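Local coordinates for periplasmic binding protein (Thermotoga lettingae TMO, PDB 4RY8), which binds 5-methylthioribose between its two lobes and probably serves as the solute-binding component of a transporter for this sugar, at residues G211-I216 against S245-T250. Residues are numbered along the deposited sequence; the frame is centred on the assembly and turned at random.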
ATOM      1  N   GLY C 211     -19.409  -7.998  15.248  1.00 21.48           N
ATOM      2  CA  GLY C 211     -20.351  -9.099  15.116  1.00 20.55           C
ATOM      3  C   GLY C 211     -19.707 -10.433  14.956  1.00 20.53           C
ATOM      4  O   GLY C 211     -20.122 -11.406  15.608  1.00 22.59           O
ATOM      5  N   ALA C 212     -18.694 -10.495  14.100  1.00 19.73           N
ATOM      6  CA  ALA C 212     -17.985 -11.737  13.796  1.00 19.69           C
ATOM      7  C   ALA C 212     -17.281 -12.311  15.019  1.00 21.35           C
ATOM      8  O   ALA C 212     -17.385 -13.509  15.302  1.00 22.31           O
ATOM      9  CB  ALA C 212     -16.984 -11.519  12.678  1.00 20.31           C
ATOM     10  N   VAL C 213     -16.618 -11.434  15.769  1.00 21.03           N
ATOM     11  CA  VAL C 213     -15.898 -11.846  16.977  1.00 21.23           C
ATOM     12  C   VAL C 213     -16.822 -12.349  18.050  1.00 22.96           C
ATOM     13  O   VAL C 213     -16.515 -13.340  18.714  1.00 24.40           O
ATOM     14  CB  VAL C 213     -15.051 -10.665  17.523  1.00 22.20           C
ATOM     15  CG1 VAL C 213     -14.405 -11.000  18.868  1.00 25.12           C
ATOM     16  CG2 VAL C 213     -13.976 -10.293  16.510  1.00 27.21           C
ATOM     17  N   ARG C 214     -17.957 -11.669  18.262  1.00 23.07           N
ATOM     18  CA  ARG C 214     -18.900 -12.111  19.252  1.00 24.11           C
ATOM     19  C   ARG C 214     -19.497 -13.472  18.864  1.00 25.21           C
ATOM     20  O   ARG C 214     -19.684 -14.307  19.700  1.00 25.31           O
ATOM     21  CB  ARG C 214     -20.000 -11.086  19.449  1.00 27.74           C
ATOM     22  CG  ARG C 214     -19.536  -9.759  19.951  1.00 26.64           C
ATOM     23  CD  ARG C 214     -20.682  -8.793  20.016  1.00 34.05           C
ATOM     24  NE  ARG C 214     -20.164  -7.496  20.422  1.00 40.83           N
ATOM     25  CZ  ARG C 214     -20.532  -6.324  19.917  1.00 45.70           C
ATOM     26  NH1 ARG C 214     -21.443  -6.235  18.939  1.00 42.24           N
ATOM     27  NH2 ARG C 214     -19.952  -5.225  20.390  1.00 34.21           N
ATOM     28  N   ALA C 215     -19.778 -13.680  17.579  1.00 26.05           N
ATOM     29  CA  ALA C 215     -20.250 -14.977  17.114  1.00 25.23           C
ATOM     30  C   ALA C 215     -19.245 -16.088  17.450  1.00 26.08           C
ATOM     31  O   ALA C 215     -19.612 -17.140  17.975  1.00 25.02           O
ATOM     32  CB  ALA C 215     -20.506 -14.931  15.615  1.00 23.52           C
ATOM     33  N   ILE C 216     -17.978 -15.814  17.159  1.00 27.23           N
ATOM     34  CA  ILE C 216     -16.859 -16.728  17.442  1.00 28.57           C
ATOM     35  C   ILE C 216     -16.740 -17.048  18.947  1.00 26.59           C
ATOM     36  O   ILE C 216     -16.586 -18.211  19.355  1.00 25.44           O
ATOM     37  CB  ILE C 216     -15.518 -16.163  16.905  1.00 24.28           C
ATOM     38  CG1 ILE C 216     -15.522 -16.247  15.383  1.00 23.10           C
ATOM     39  CG2 ILE C 216     -14.329 -16.954  17.459  1.00 26.87           C
ATOM     40  CD1 ILE C 216     -14.570 -15.299  14.720  1.00 24.10           C
ATOM     41  N   SER C 245      -9.121 -13.555  22.920  1.00 33.32           N
ATOM     42  CA  SER C 245      -9.731 -12.886  21.754  1.00 34.62           C
ATOM     43  C   SER C 245      -9.172 -13.446  20.450  1.00 37.55           C
ATOM     44  O   SER C 245      -7.975 -13.573  20.293  1.00 30.98           O
ATOM     45  CB  SER C 245      -9.503 -11.378  21.777  1.00 41.35           C
ATOM     46  OG  SER C 245     -10.102 -10.781  20.623  1.00 32.53           O
ATOM     47  N   PRO C 246     -10.042 -13.779  19.493  1.00 29.94           N
ATOM     48  CA  PRO C 246      -9.544 -14.115  18.164  1.00 28.75           C
ATOM     49  C   PRO C 246      -9.216 -12.868  17.318  1.00 31.59           C
ATOM     50  O   PRO C 246      -8.742 -13.001  16.188  1.00 28.43           O
ATOM     51  CB  PRO C 246     -10.726 -14.857  17.535  1.00 26.30           C
ATOM     52  CG  PRO C 246     -11.917 -14.174  18.136  1.00 26.47           C
ATOM     53  CD  PRO C 246     -11.502 -13.875  19.579  1.00 35.61           C
ATOM     54  N   TRP C 247      -9.455 -11.670  17.854  1.00 25.66           N
ATOM     55  CA  TRP C 247      -9.256 -10.447  17.071  1.00 28.24           C
ATOM     56  C   TRP C 247      -7.789 -10.041  17.093  1.00 30.49           C
ATOM     57  O   TRP C 247      -7.316  -9.471  18.088  1.00 33.63           O
ATOM     58  CB  TRP C 247     -10.154  -9.345  17.609  1.00 27.87           C
ATOM     59  CG  TRP C 247     -10.393  -8.173  16.640  1.00 24.69           C
ATOM     60  CD1 TRP C 247      -9.708  -7.868  15.507  1.00 21.22           C
ATOM     61  CD2 TRP C 247     -11.360  -7.148  16.815  1.00 27.84           C
ATOM     62  NE1 TRP C 247     -10.228  -6.723  14.931  1.00 19.35           N
ATOM     63  CE2 TRP C 247     -11.258  -6.275  15.713  1.00 20.09           C
ATOM     64  CE3 TRP C 247     -12.349  -6.913  17.773  1.00 29.71           C
ATOM     65  CZ2 TRP C 247     -12.046  -5.156  15.594  1.00 20.16           C
ATOM     66  CZ3 TRP C 247     -13.182  -5.811  17.609  1.00 26.52           C
ATOM     67  CH2 TRP C 247     -13.017  -4.950  16.546  1.00 20.38           C
ATOM     68  N   VAL C 248      -7.044 -10.327  16.024  1.00 24.26           N
ATOM     69  CA  VAL C 248      -5.556 -10.191  16.111  1.00 29.87           C
ATOM     70  C   VAL C 248      -4.927  -8.902  15.547  1.00 24.62           C
ATOM     71  O   VAL C 248      -3.868  -8.476  15.997  1.00 31.07           O
ATOM     72  CB  VAL C 248      -4.808 -11.443  15.587  1.00 32.71           C
ATOM     73  CG1 VAL C 248      -5.160 -12.663  16.434  1.00 38.61           C
ATOM     74  CG2 VAL C 248      -5.114 -11.707  14.166  1.00 29.56           C
ATOM     75  N   ALA C 249      -5.595  -8.266  14.600  1.00 23.98           N
ATOM     76  CA  ALA C 249      -5.121  -7.033  14.025  1.00 24.68           C
ATOM     77  C   ALA C 249      -6.258  -6.247  13.369  1.00 27.26           C
ATOM     78  O   ALA C 249      -7.255  -6.828  12.902  1.00 23.48           O
ATOM     79  CB  ALA C 249      -4.035  -7.315  12.991  1.00 25.16           C
ATOM     80  N   THR C 250      -6.088  -4.927  13.381  1.00 26.07           N
ATOM     81  CA  THR C 250      -6.902  -3.996  12.619  1.00 20.70           C
ATOM     82  C   THR C 250      -5.977  -2.908  12.048  1.00 27.70           C
ATOM     83  O   THR C 250      -4.865  -2.623  12.546  1.00 22.67           O
ATOM     84  CB  THR C 250      -8.047  -3.368  13.500  1.00 25.48           C
ATOM     85  OG1 THR C 250      -9.023  -2.693  12.693  1.00 25.51           O
ATOM     86  CG2 THR C 250      -7.501  -2.373  14.509  1.00 22.17           C
TER
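Val213 divides its two methyls between Pro246 and Trp247, a worked example of a beta-branched residue on a helix serving two consecutive residues of a facing segment. From CB, which projects toward 245-250, the fork opens both ways. CG1, anti to the backbone N (chi1 174°), meets the CG-CD side of the proline ring obliquely, with Pro246 CG and CD each 4.1 Å from Val213 CG1. CG2 turns instead to the indole: Val213 CG2 is 4.0 Å from Trp247 CE3 and almost as near to CB, CG and CD2 of that residue, approaching the ring obliquely. Nearly one turn further along the helix, Ile216 adds its branch methyl, and Ile216 CG2 reaches Pro246 CG at 3.7 Å, the closest approach of the interface. Pro246 CG is thus shared by Val213 and Ile216. An ST turn shapes the start of the strand, with Trp247 N donating to Ser245 OG at 3.0 Å, while the indole NE1 is hydrogen-bonded to Ser229 OG. The contact is buried and wholly apolar. It packs helix 206-219 on the loop residue Pro246 and the first residue of strand 247-252; Val227 of the adjacent parallel strand 226-230 touches Val213, Ile216 and Pro246, and helix 234-240 packs against Trp247 in this lobe of the periplasmic-binding-protein fold.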